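Local coordinates for protein Non-canonical purine NTP pyrophosphatase (Staphylococcus aureus, PDB 4BNQ) that probably hydrolyses non-canonical purine nucleoside triphosphates such as XTP, dITP and ITP to their monophosphates and diphosphate, cleansing the nucleotide pool, at residues A[69-74]-A[78-83]; A[85-90]-A[98-103]; A[93-98]-A[141-146]; A[150-155]-A[162-167]. All coordinates share one frame; numbering follows the deposited sequence.

Contact 1: residues A[69-74]-A[78-83]; sequences SGLEVF and GEPGIY
Leu-71 and Val-73 hold the returning chain 78-83 by backbone bonds alternating along the strand. Gly-81 N donates to Leu-71 O at 2.9 Å, and Val-73 N reaches Glu-79 O at 2.7 Å. Nearer the turn, Gly-78 N meets Val-73 O at 3.2 Å; it stands above the carbonyl plane, 53° out of it, so this bond misses the lone pairs. Between the first two bonds sits Pro-80, preceded by a cis peptide bond. Having no N-H to give, it brings its ring carbon CD to 3.1 Å from Leu-71 O, against the same carbonyl that Gly-81 grips.

Val-73 sets CG2 beside its own backbone N (CG1 trans to that N, chi1 -179°), which places the methyl 3.4 Å from Glu-79 O and 4.2 Å from Pro-80 CD. Glu-72 lays only its CB and CG against the backbone of Gly-78 before its extended chain runs on. At the far end a water lies 3.1 Å from Ser-69 O and from Ile-82 O, a probable bridge where the two chains have parted.

This is an antiparallel beta hairpin whose short, weakly bonded return strand 79-80 is outermost in the sheet within the chain. Ser-69 at its start probably binds substrate. Strand 112-123 pairs with the other side of strand 64-73, Leu-101 of helix 94-104 packs on Leu-71 and Val-73, and Phe-45 of helix 45-60 lies against Glu-72.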
loop_
_atom_site.group_PDB
_atom_site.type_symbol
_atom_site.label_atom_id
_atom_site.label_comp_id
_atom_site.label_asym_id
_atom_site.label_seq_id
_atom_site.Cartn_x
_atom_site.Cartn_y
_atom_site.Cartn_z
ATOM N N SER A 69 15.590 -3.748 1.333
ATOM C CA SER A 69 14.947 -2.591 0.737
ATOM C C SER A 69 15.944 -1.830 -0.126
ATOM O O SER A 69 17.147 -1.982 0.020
ATOM C CB SER A 69 14.436 -1.655 1.826
ATOM O OG SER A 69 13.556 -2.301 2.728
ATOM N N GLY A 70 15.433 -0.987 -1.010
ATOM C CA GLY A 70 16.279 -0.168 -1.848
ATOM C C GLY A 70 15.524 0.926 -2.577
ATOM O O GLY A 70 14.310 1.089 -2.426
ATOM N N LEU A 71 16.269 1.677 -3.376
ATOM C CA LEU A 71 15.748 2.810 -4.108
ATOM C C LEU A 71 15.974 2.565 -5.590
ATOM O O LEU A 71 17.081 2.218 -6.007
ATOM C CB LEU A 71 16.503 4.054 -3.656
ATOM C CG LEU A 71 16.280 5.376 -4.366
ATOM C CD1 LEU A 71 14.844 5.837 -4.193
ATOM C CD2 LEU A 71 17.232 6.376 -3.747
ATOM N N GLU A 72 14.920 2.714 -6.378
ATOM C CA GLU A 72 14.986 2.521 -7.819
ATOM C C GLU A 72 14.696 3.860 -8.483
ATOM O O GLU A 72 13.604 4.405 -8.332
ATOM C CB GLU A 72 13.958 1.470 -8.269
ATOM C CG GLU A 72 14.197 0.084 -7.675
ATOM C CD GLU A 72 13.136 -0.930 -8.078
ATOM O OE1 GLU A 72 12.067 -0.526 -8.605
ATOM O OE2 GLU A 72 13.368 -2.141 -7.861
ATOM N N VAL A 73 15.674 4.415 -9.189
ATOM C CA VAL A 73 15.478 5.720 -9.826
ATOM C C VAL A 73 15.187 5.579 -11.319
ATOM O O VAL A 73 16.026 5.080 -12.067
ATOM C CB VAL A 73 16.722 6.614 -9.669
ATOM C CG1 VAL A 73 16.480 7.975 -10.334
ATOM C CG2 VAL A 73 17.085 6.770 -8.197
ATOM N N PHE A 74 14.015 6.025 -11.745
ATOM C CA PHE A 74 13.590 5.885 -13.138
ATOM C C PHE A 74 14.708 6.236 -14.136
ATOM O O PHE A 74 15.160 5.382 -14.903
ATOM C CB PHE A 74 12.333 6.736 -13.392
ATOM C CG PHE A 74 11.705 6.519 -14.757
ATOM C CD1 PHE A 74 12.321 6.994 -15.917
ATOM C CD2 PHE A 74 10.495 5.851 -14.880
ATOM C CE1 PHE A 74 11.753 6.788 -17.166
ATOM C CE2 PHE A 74 9.923 5.650 -16.129
ATOM C CZ PHE A 74 10.558 6.122 -17.271
ATOM N N GLY A 78 16.420 1.972 -12.705
ATOM C CA GLY A 78 16.319 1.137 -11.524
ATOM C C GLY A 78 17.526 1.147 -10.608
ATOM O O GLY A 78 17.535 0.442 -9.599
ATOM N N GLU A 79 18.556 1.915 -10.932
ATOM C CA GLU A 79 19.652 2.044 -9.971
ATOM C C GLU A 79 19.141 2.895 -8.824
ATOM O O GLU A 79 18.253 3.719 -9.019
ATOM C CB GLU A 79 20.864 2.748 -10.575
ATOM C CG GLU A 79 21.727 1.940 -11.516
ATOM C CD GLU A 79 22.863 2.791 -12.083
ATOM O OE1 GLU A 79 22.672 3.458 -13.137
ATOM O OE2 GLU A 79 23.938 2.819 -11.444
ATOM N N PRO A 80 19.722 2.731 -7.629
ATOM C CA PRO A 80 20.715 1.731 -7.207
ATOM C C PRO A 80 20.164 0.307 -7.032
ATOM O O PRO A 80 20.962 -0.630 -6.973
ATOM C CB PRO A 80 21.145 2.234 -5.827
ATOM C CG PRO A 80 20.849 3.683 -5.820
ATOM C CD PRO A 80 19.627 3.854 -6.678
ATOM N N GLY A 81 18.849 0.151 -6.899
ATOM C CA GLY A 81 18.241 -1.159 -6.715
ATOM C C GLY A 81 18.875 -1.990 -5.608
ATOM O O GLY A 81 19.173 -1.471 -4.534
ATOM N N ILE A 82 19.113 -3.274 -5.862
ATOM C CA ILE A 82 19.676 -4.144 -4.825
ATOM C C ILE A 82 21.043 -3.671 -4.335
ATOM O O ILE A 82 21.491 -4.063 -3.256
ATOM C CB ILE A 82 19.759 -5.610 -5.272
ATOM C CG1 ILE A 82 20.628 -5.747 -6.525
ATOM C CG2 ILE A 82 18.373 -6.169 -5.538
ATOM C CD1 ILE A 82 20.855 -7.191 -6.931
ATOM N N TYR A 83 21.699 -2.820 -5.118
ATOM C CA TYR A 83 22.957 -2.231 -4.680
ATOM C C TYR A 83 22.767 -0.965 -3.839
ATOM O O TYR A 83 23.752 -0.280 -3.530
ATOM C CB TYR A 83 23.861 -1.930 -5.884
ATOM C CG TYR A 83 24.059 -3.117 -6.789
ATOM C CD1 TYR A 83 24.916 -4.154 -6.431
ATOM C CD2 TYR A 83 23.386 -3.208 -7.995
ATOM C CE1 TYR A 83 25.097 -5.253 -7.260
ATOM C CE2 TYR A 83 23.556 -4.302 -8.827
ATOM C CZ TYR A 83 24.412 -5.320 -8.454
ATOM O OH TYR A 83 24.584 -6.403 -9.285
HETATM O O HOH W 1 19.470 -3.725 -0.995
#

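Contact 2: residues A[85-90]-A[98-103]; sequences ARYAGE and IEKLLN
Tyr-87 and Lys-100 meet in a cation-pi arrangement that folds the loop after strand 79-80 back onto helix 94-104, the helix this loop leads into within the Ham1-type fold.

The charged contribution comes from the ammonium group. Lys-100 NZ sits 4.2 Å from the centroid of the Tyr-87 ring, 19° off the ring normal and so well over the face. The same nitrogen donates to the main chain of the same tyrosine, lying 2.9 Å from Tyr-87 O and tilted 32° from that carbonyl plane. One amino group thus serves both the pi cloud and the backbone, which should fix the lysine end across the ring. Further polar bonds hold the loop: Asn-97, one turn back on the helix, accepts from Ala-88 N and donates to Ala-85 O, while Tyr-87 OH makes a weak bond with Glu-79.

Dispersion and CH-pi contacts follow the rest of the lysine. Every torsion of Lys-100 from chi1 to chi4 is near 180°, so the chain runs straight and crosses the tyrosine at about a right angle. Its CD lies 3.9 Å from the Tyr-87 ring centroid, displaced toward the rim. Ala-88 touches this alkyl chain too, with Ala-88 CB 4.3 Å from Lys-100 CD.

Leu-101 takes the ring edge, where Tyr-87 CE2 comes to 3.7 Å from Leu-101 N and 4.0 Å from Leu-101 CB.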
loop_
_atom_site.group_PDB
_atom_site.type_symbol
_atom_site.label_atom_id
_atom_site.label_comp_id
_atom_site.label_asym_id
_atom_site.label_seq_id
_atom_site.Cartn_x
_atom_site.Cartn_y
_atom_site.Cartn_z
ATOM N N ALA A 85 22.352 -0.326 -0.674
ATOM C CA ALA A 85 23.102 -0.208 0.593
ATOM C C ALA A 85 24.597 0.074 0.425
ATOM O O ALA A 85 25.218 0.724 1.275
ATOM C CB ALA A 85 22.894 -1.442 1.474
ATOM N N ARG A 86 25.171 -0.412 -0.671
ATOM C CA ARG A 86 26.614 -0.348 -0.867
ATOM C C ARG A 86 26.920 0.339 -2.189
ATOM O O ARG A 86 27.967 0.119 -2.789
ATOM C CB ARG A 86 27.211 -1.764 -0.832
ATOM C CG ARG A 86 26.511 -2.714 -1.797
ATOM C CD ARG A 86 27.136 -4.107 -1.864
ATOM N NE ARG A 86 26.551 -4.873 -2.969
ATOM C CZ ARG A 86 25.474 -5.656 -2.863
ATOM N NH1 ARG A 86 24.864 -5.807 -1.690
ATOM N NH2 ARG A 86 25.011 -6.300 -3.928
ATOM N N TYR A 87 25.995 1.188 -2.616
ATOM C CA TYR A 87 26.080 1.886 -3.893
ATOM C C TYR A 87 27.448 2.520 -4.158
ATOM O O TYR A 87 27.988 2.426 -5.263
ATOM C CB TYR A 87 24.980 2.956 -3.945
ATOM C CG TYR A 87 24.738 3.543 -5.314
ATOM C CD1 TYR A 87 24.714 2.734 -6.444
ATOM C CD2 TYR A 87 24.497 4.902 -5.478
ATOM C CE1 TYR A 87 24.475 3.270 -7.709
ATOM C CE2 TYR A 87 24.262 5.444 -6.738
ATOM C CZ TYR A 87 24.249 4.622 -7.847
ATOM O OH TYR A 87 24.019 5.151 -9.098
ATOM N N ALA A 88 28.005 3.179 -3.150
ATOM C CA ALA A 88 29.237 3.936 -3.355
ATOM C C ALA A 88 30.478 3.145 -2.947
ATOM O O ALA A 88 31.596 3.553 -3.249
ATOM C CB ALA A 88 29.184 5.272 -2.614
ATOM N N GLY A 89 30.270 2.022 -2.262
ATOM C CA GLY A 89 31.363 1.174 -1.821
ATOM C C GLY A 89 30.927 0.191 -0.758
ATOM O O GLY A 89 29.787 0.228 -0.311
ATOM N N GLU A 90 31.845 -0.674 -0.337
ATOM C CA GLU A 90 31.535 -1.730 0.623
ATOM C C GLU A 90 31.464 -1.254 2.069
ATOM O O GLU A 90 30.889 -1.931 2.925
ATOM C CB GLU A 90 32.545 -2.877 0.497
ATOM C CG GLU A 90 32.474 -3.619 -0.837
ATOM C CD GLU A 90 31.112 -4.253 -1.075
ATOM O OE1 GLU A 90 30.506 -4.733 -0.091
ATOM O OE2 GLU A 90 30.647 -4.268 -2.239
ATOM N N ILE A 98 24.546 8.757 -1.072
ATOM C CA ILE A 98 23.716 9.891 -1.470
ATOM C C ILE A 98 24.471 10.764 -2.462
ATOM O O ILE A 98 23.915 11.173 -3.484
ATOM C CB ILE A 98 23.275 10.748 -0.250
ATOM C CG1 ILE A 98 22.278 9.970 0.610
ATOM C CG2 ILE A 98 22.709 12.082 -0.700
ATOM C CD1 ILE A 98 21.961 10.640 1.966
ATOM N N GLU A 99 25.741 11.043 -2.166
ATOM C CA GLU A 99 26.552 11.915 -3.026
ATOM C C GLU A 99 26.712 11.326 -4.409
ATOM O O GLU A 99 26.543 12.024 -5.409
ATOM C CB GLU A 99 27.912 12.217 -2.393
ATOM C CG GLU A 99 27.819 13.060 -1.119
ATOM C CD GLU A 99 26.984 14.323 -1.305
ATOM O OE1 GLU A 99 26.996 14.908 -2.413
ATOM O OE2 GLU A 99 26.307 14.751 -0.341
ATOM N N LYS A 100 26.986 10.029 -4.466
ATOM C CA LYS A 100 27.057 9.348 -5.757
ATOM C C LYS A 100 25.756 9.463 -6.549
ATOM O O LYS A 100 25.758 9.907 -7.695
ATOM C CB LYS A 100 27.413 7.879 -5.592
ATOM C CG LYS A 100 27.544 7.178 -6.930
ATOM C CD LYS A 100 27.964 5.725 -6.740
ATOM C CE LYS A 100 28.014 4.989 -8.064
ATOM N NZ LYS A 100 28.466 3.595 -7.846
ATOM N N LEU A 101 24.647 9.072 -5.931
ATOM C CA LEU A 101 23.352 9.169 -6.592
ATOM C C LEU A 101 23.067 10.591 -7.063
ATOM O O LEU A 101 22.649 10.789 -8.194
ATOM C CB LEU A 101 22.242 8.683 -5.671
ATOM C CG LEU A 101 20.860 8.708 -6.320
ATOM C CD1 LEU A 101 20.883 7.975 -7.635
ATOM C CD2 LEU A 101 19.885 8.035 -5.395
ATOM N N LEU A 102 23.308 11.582 -6.210
ATOM C CA LEU A 102 23.098 12.966 -6.630
ATOM C C LEU A 102 23.971 13.355 -7.837
ATOM O O LEU A 102 23.466 13.939 -8.804
ATOM C CB LEU A 102 23.295 13.934 -5.462
ATOM C CG LEU A 102 22.165 13.908 -4.437
ATOM C CD1 LEU A 102 22.457 14.844 -3.273
ATOM C CD2 LEU A 102 20.874 14.302 -5.128
ATOM N N ASN A 103 25.264 13.024 -7.783
ATOM C CA ASN A 103 26.188 13.331 -8.880
ATOM C C ASN A 103 25.717 12.735 -10.187
ATOM O O ASN A 103 25.708 13.411 -11.218
ATOM C CB ASN A 103 27.602 12.819 -8.586
ATOM C CG ASN A 103 28.334 13.671 -7.571
ATOM O OD1 ASN A 103 27.958 14.817 -7.328
ATOM N ND2 ASN A 103 29.399 13.120 -6.979
#

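Contact 3: residues A[93-98]-A[141-146]; sequences SDEANI and DGKYGE
Glu-95 and Ile-98, on the first turns of helix 94-104, receive the side chain of Lys-143 from the loop after strand 126-139, a helix-to-loop salt bridge with an apolar footing. The helix opens with an N-cap: Ser-93 OG accepts from Ala-96 N at 3.2 Å. Asp-94 turns elsewhere, its OD2 accepting from Gly-150 N in the predicted substrate-binding loop.

Glu-95 sends CG opposite its backbone N and then bends at chi2 (55°), which swings the carboxylate round to the lysine. One oxygen does the work: Glu-95 OE1 is modelled 2.4 Å from Lys-143 NZ, while OE2 of Glu-95 is 4.2 Å from that nitrogen. The shorter distance is doubtful as an exact length, though the ion pair itself is plain. The positive charge probably offsets some of the repulsion between the carboxylates of Glu-95 and Glu-99, which lie close.

Ile-98 closes the segment by packing against the lysine's alkyl chain, which it crosses at about a right angle. Lys-143 bends at chi3 (60°) on its way to the carboxylate; Ile-98 CG2 lies 4.1 Å from Lys-143 CG, and Ile-98 CD1 touches Lys-143 CE at 3.8 Å.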
loop_
_atom_site.group_PDB
_atom_site.type_symbol
_atom_site.label_atom_id
_atom_site.label_comp_id
_atom_site.label_asym_id
_atom_site.label_seq_id
_atom_site.Cartn_x
_atom_site.Cartn_y
_atom_site.Cartn_z
ATOM N N SER A 93 28.599 3.625 3.369
ATOM C CA SER A 93 28.362 4.971 3.891
ATOM C C SER A 93 27.092 5.542 3.277
ATOM O O SER A 93 27.023 5.758 2.059
ATOM C CB SER A 93 29.530 5.910 3.575
ATOM O OG SER A 93 29.238 7.232 4.007
ATOM N N ASP A 94 26.082 5.782 4.104
ATOM C CA ASP A 94 24.866 6.410 3.611
ATOM C C ASP A 94 25.221 7.740 2.931
ATOM O O ASP A 94 24.743 8.034 1.825
ATOM C CB ASP A 94 23.857 6.622 4.750
ATOM C CG ASP A 94 23.150 5.332 5.174
ATOM O OD1 ASP A 94 23.316 4.300 4.493
ATOM O OD2 ASP A 94 22.401 5.357 6.184
ATOM N N GLU A 95 26.093 8.524 3.564
ATOM C CA GLU A 95 26.469 9.824 3.004
ATOM C C GLU A 95 27.157 9.706 1.638
ATOM O O GLU A 95 26.895 10.514 0.746
ATOM C CB GLU A 95 27.301 10.649 4.000
ATOM C CG GLU A 95 27.815 12.001 3.459
ATOM C CD GLU A 95 26.706 12.909 2.907
ATOM O OE1 GLU A 95 25.564 12.896 3.438
ATOM O OE2 GLU A 95 26.984 13.667 1.945
ATOM N N ALA A 96 27.999 8.688 1.457
ATOM C CA ALA A 96 28.674 8.483 0.167
ATOM C C ALA A 96 27.684 8.026 -0.902
ATOM O O ALA A 96 27.747 8.443 -2.069
ATOM C CB ALA A 96 29.809 7.478 0.297
ATOM N N ASN A 97 26.770 7.157 -0.500
ATOM C CA ASN A 97 25.745 6.677 -1.410
ATOM C C ASN A 97 24.888 7.816 -1.946
ATOM O O ASN A 97 24.559 7.847 -3.130
ATOM C CB ASN A 97 24.887 5.628 -0.704
ATOM C CG ASN A 97 25.675 4.380 -0.369
ATOM O OD1 ASN A 97 26.739 4.143 -0.952
ATOM N ND2 ASN A 97 25.160 3.568 0.559
ATOM N N ILE A 98 24.546 8.757 -1.072
ATOM C CA ILE A 98 23.716 9.891 -1.470
ATOM C C ILE A 98 24.471 10.764 -2.462
ATOM O O ILE A 98 23.915 11.173 -3.484
ATOM C CB ILE A 98 23.275 10.748 -0.250
ATOM C CG1 ILE A 98 22.278 9.970 0.610
ATOM C CG2 ILE A 98 22.709 12.082 -0.700
ATOM C CD1 ILE A 98 21.961 10.640 1.966
ATOM N N ASP A 141 16.983 17.891 -4.979
ATOM C CA ASP A 141 18.242 18.453 -5.459
ATOM C C ASP A 141 19.281 18.545 -4.339
ATOM O O ASP A 141 20.317 19.178 -4.496
ATOM C CB ASP A 141 18.013 19.834 -6.086
ATOM C CG ASP A 141 17.475 20.837 -5.098
ATOM O OD1 ASP A 141 17.209 20.458 -3.943
ATOM O OD2 ASP A 141 17.304 22.017 -5.465
ATOM N N GLY A 142 19.012 17.908 -3.207
ATOM C CA GLY A 142 19.928 18.006 -2.081
ATOM C C GLY A 142 19.358 17.331 -0.858
ATOM O O GLY A 142 18.307 16.688 -0.937
ATOM N N LYS A 143 20.037 17.455 0.277
ATOM C CA LYS A 143 19.593 16.754 1.478
ATOM C C LYS A 143 18.724 17.671 2.326
ATOM O O LYS A 143 19.142 18.781 2.674
ATOM C CB LYS A 143 20.805 16.258 2.271
ATOM C CG LYS A 143 21.754 15.387 1.442
ATOM C CD LYS A 143 22.922 14.920 2.254
ATOM C CE LYS A 143 22.454 14.102 3.430
ATOM N NZ LYS A 143 23.587 13.803 4.354
ATOM N N TYR A 144 17.508 17.227 2.640
ATOM C CA TYR A 144 16.603 18.031 3.469
ATOM C C TYR A 144 16.115 17.224 4.663
ATOM O O TYR A 144 15.650 16.093 4.498
ATOM C CB TYR A 144 15.380 18.501 2.664
ATOM C CG TYR A 144 15.661 19.373 1.452
ATOM C CD1 TYR A 144 16.141 18.826 0.268
ATOM C CD2 TYR A 144 15.410 20.734 1.479
ATOM C CE1 TYR A 144 16.390 19.619 -0.851
ATOM C CE2 TYR A 144 15.653 21.536 0.363
ATOM C CZ TYR A 144 16.136 20.970 -0.798
ATOM O OH TYR A 144 16.375 21.760 -1.907
ATOM N N GLY A 145 16.187 17.800 5.859
ATOM C CA GLY A 145 15.811 17.073 7.068
ATOM C C GLY A 145 16.956 16.209 7.545
ATOM O O GLY A 145 17.973 16.091 6.853
ATOM N N GLU A 146 16.815 15.599 8.719
ATOM C CA GLU A 146 17.893 14.758 9.239
ATOM C C GLU A 146 17.390 13.547 10.030
ATOM O O GLU A 146 18.178 12.861 10.648
ATOM C CB GLU A 146 18.837 15.589 10.108
ATOM C CG GLU A 146 18.194 16.019 11.404
ATOM C CD GLU A 146 19.070 16.935 12.230
ATOM O OE1 GLU A 146 20.250 16.597 12.474
ATOM O OE2 GLU A 146 18.568 17.993 12.655
#

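Contact 4: residues A[150-155]-A[162-167]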
loop_
_atom_site.group_PDB
_atom_site.type_symbol
_atom_site.label_atom_id
_atom_site.label_comp_id
_atom_site.label_asym_id
_atom_site.label_seq_id
_atom_site.Cartn_x
_atom_site.Cartn_y
_atom_site.Cartn_z
ATOM N N GLY A 150 19.686 6.261 5.536
ATOM C CA GLY A 150 19.823 5.902 4.141
ATOM C C GLY A 150 19.512 7.062 3.214
ATOM O O GLY A 150 19.995 8.167 3.432
ATOM N N TYR A 151 18.697 6.828 2.188
ATOM C CA TYR A 151 18.429 7.874 1.214
ATOM C C TYR A 151 17.296 8.781 1.660
ATOM O O TYR A 151 16.836 9.631 0.892
ATOM C CB TYR A 151 18.114 7.283 -0.167
ATOM C CG TYR A 151 19.247 6.474 -0.755
ATOM C CD1 TYR A 151 20.275 7.086 -1.468
ATOM C CD2 TYR A 151 19.293 5.097 -0.596
ATOM C CE1 TYR A 151 21.320 6.345 -2.004
ATOM C CE2 TYR A 151 20.333 4.349 -1.127
ATOM C CZ TYR A 151 21.341 4.981 -1.826
ATOM O OH TYR A 151 22.359 4.234 -2.352
ATOM N N ASP A 152 16.849 8.620 2.901
ATOM C CA ASP A 152 15.769 9.470 3.402
ATOM C C ASP A 152 15.900 10.981 3.086
ATOM O O ASP A 152 14.921 11.602 2.663
ATOM C CB ASP A 152 15.540 9.223 4.898
ATOM C CG ASP A 152 14.854 7.901 5.162
ATOM O OD1 ASP A 152 14.512 7.233 4.161
ATOM O OD2 ASP A 152 14.637 7.528 6.353
ATOM N N PRO A 153 17.107 11.571 3.262
ATOM C CA PRO A 153 17.166 13.032 3.085
ATOM C C PRO A 153 16.985 13.537 1.647
ATOM O O PRO A 153 16.790 14.739 1.444
ATOM C CB PRO A 153 18.563 13.395 3.595
ATOM C CG PRO A 153 18.969 12.230 4.475
ATOM C CD PRO A 153 18.374 11.037 3.801
ATOM N N ILE A 154 17.050 12.654 0.658
ATOM C CA ILE A 154 16.865 13.107 -0.719
ATOM C C ILE A 154 15.632 12.501 -1.371
ATOM O O ILE A 154 15.394 12.693 -2.560
ATOM C CB ILE A 154 18.096 12.807 -1.602
ATOM C CG1 ILE A 154 18.222 11.310 -1.847
ATOM C CG2 ILE A 154 19.354 13.370 -0.975
ATOM C CD1 ILE A 154 19.376 10.925 -2.782
ATOM N N PHE A 155 14.850 11.754 -0.604
ATOM C CA PHE A 155 13.638 11.179 -1.161
ATOM C C PHE A 155 12.420 12.072 -0.850
ATOM O O PHE A 155 11.831 12.002 0.237
ATOM C CB PHE A 155 13.414 9.752 -0.647
ATOM C CG PHE A 155 12.375 8.981 -1.429
ATOM C CD1 PHE A 155 12.736 8.226 -2.540
ATOM C CD2 PHE A 155 11.041 9.015 -1.058
ATOM C CE1 PHE A 155 11.777 7.518 -3.266
ATOM C CE2 PHE A 155 10.080 8.307 -1.777
ATOM C CZ PHE A 155 10.451 7.562 -2.884
ATOM N N LYS A 162 7.375 16.914 1.359
ATOM C CA LYS A 162 8.503 16.761 2.282
ATOM C C LYS A 162 9.379 15.595 1.848
ATOM O O LYS A 162 8.915 14.703 1.135
ATOM C CB LYS A 162 8.010 16.521 3.717
ATOM C CG LYS A 162 7.462 17.758 4.430
ATOM C CD LYS A 162 7.204 17.466 5.899
ATOM C CE LYS A 162 6.223 18.460 6.512
ATOM N NZ LYS A 162 6.601 19.856 6.189
ATOM N N THR A 163 10.647 15.602 2.252
ATOM C CA THR A 163 11.462 14.405 2.070
ATOM C C THR A 163 11.198 13.449 3.224
ATOM O O THR A 163 10.755 13.868 4.287
ATOM C CB THR A 163 12.968 14.688 2.027
ATOM O OG1 THR A 163 13.403 15.136 3.318
ATOM C CG2 THR A 163 13.316 15.728 0.952
ATOM N N MET A 164 11.502 12.173 3.010
ATOM C CA MET A 164 11.349 11.155 4.025
ATOM C C MET A 164 12.063 11.598 5.313
ATOM O O MET A 164 11.506 11.449 6.394
ATOM C CB MET A 164 11.883 9.819 3.482
ATOM C CG MET A 164 11.159 8.551 3.951
ATOM S SD MET A 164 9.392 8.400 3.605
ATOM C CE MET A 164 9.465 7.269 2.222
ATOM N N ALA A 165 13.250 12.199 5.213
ATOM C CA ALA A 165 13.974 12.631 6.432
ATOM C C ALA A 165 13.344 13.833 7.147
ATOM O O ALA A 165 13.686 14.157 8.290
ATOM C CB ALA A 165 15.434 12.905 6.145
ATOM N N GLN A 166 12.429 14.512 6.486
ATOM C CA GLN A 166 11.784 15.634 7.136
ATOM C C GLN A 166 10.628 15.175 8.033
ATOM O O GLN A 166 10.197 15.906 8.927
ATOM C CB GLN A 166 11.267 16.615 6.091
ATOM C CG GLN A 166 12.315 17.528 5.502
ATOM C CD GLN A 166 11.697 18.498 4.500
ATOM O OE1 GLN A 166 11.564 18.183 3.313
ATOM N NE2 GLN A 166 11.291 19.677 4.984
ATOM N N LEU A 167 10.122 13.970 7.786
ATOM C CA LEU A 167 8.954 13.470 8.504
ATOM C C LEU A 167 9.361 13.009 9.898
ATOM O O LEU A 167 10.465 12.496 10.090
ATOM C CB LEU A 167 8.351 12.278 7.762
ATOM C CG LEU A 167 7.944 12.464 6.303
ATOM C CD1 LEU A 167 7.463 11.129 5.726
ATOM C CD2 LEU A 167 6.865 13.541 6.184
#
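Phe-155 turns its ring trans to its own backbone N (chi1 -166°), and Met-164 folds at chi2 (59°) and again at chi3, so that the two side chains run the same way, side by side. The methionine methyl ends obliquely against the ring, with Met-164 CE 4.0 Å from Phe-155 CD2. Nearer the backbone, Met-164 CG rests 3.6 Å from Asp-152 OD1.

The main chains are joined as well. Met-164 N donates to Phe-155 O at 2.8 Å, and Thr-163 CA lies 3.0 Å from the same Phe-155 O in a CA-H...O contact. A weaker bond runs from Ala-165 N to Asp-152 O at 3.1 Å. The Ala-165 methyl presses on the proline, its CB 3.5 Å from Pro-153 CA, while Thr-163 turns its methyl to Pro-153 O and gives OG1 to Tyr-144 O.

Gly-150, Tyr-151 and Asp-152 belong to the predicted substrate site. Asp-152 OD2 is held by a salt bridge to Lys-172, another predicted substrate residue, and by Phe-149 N. Backbone bonds and apolar packing thus tie this loop to segment 162-167, consistent with a pocket wall whose polar carboxylate is positioned by Lys-172 and Phe-149 N.

From the N terminus, contact 1 comes first and closes the short hairpin turn between strands 64-73 and 79-80. Contact 2 then closes the loop that runs from 85 into helix 94-104. Contact 3 opens inside that span and crosses contact 2, sharing Ile-98; it closes the long excursion through strands 112-123 and 126-139. Contact 4 follows in series and closes the turn between strands 155-157 and 162-163 at the opposite edge of the sheet from the hairpin. Helix 94-104 joins contacts 2 and 3, Leu-71 packs on Tyr-151 and Phe-155, tying contact 1 to contact 4, and a backbone hydrogen bond joins Tyr-144 N to Pro-153 O, linking contacts 3 and 4.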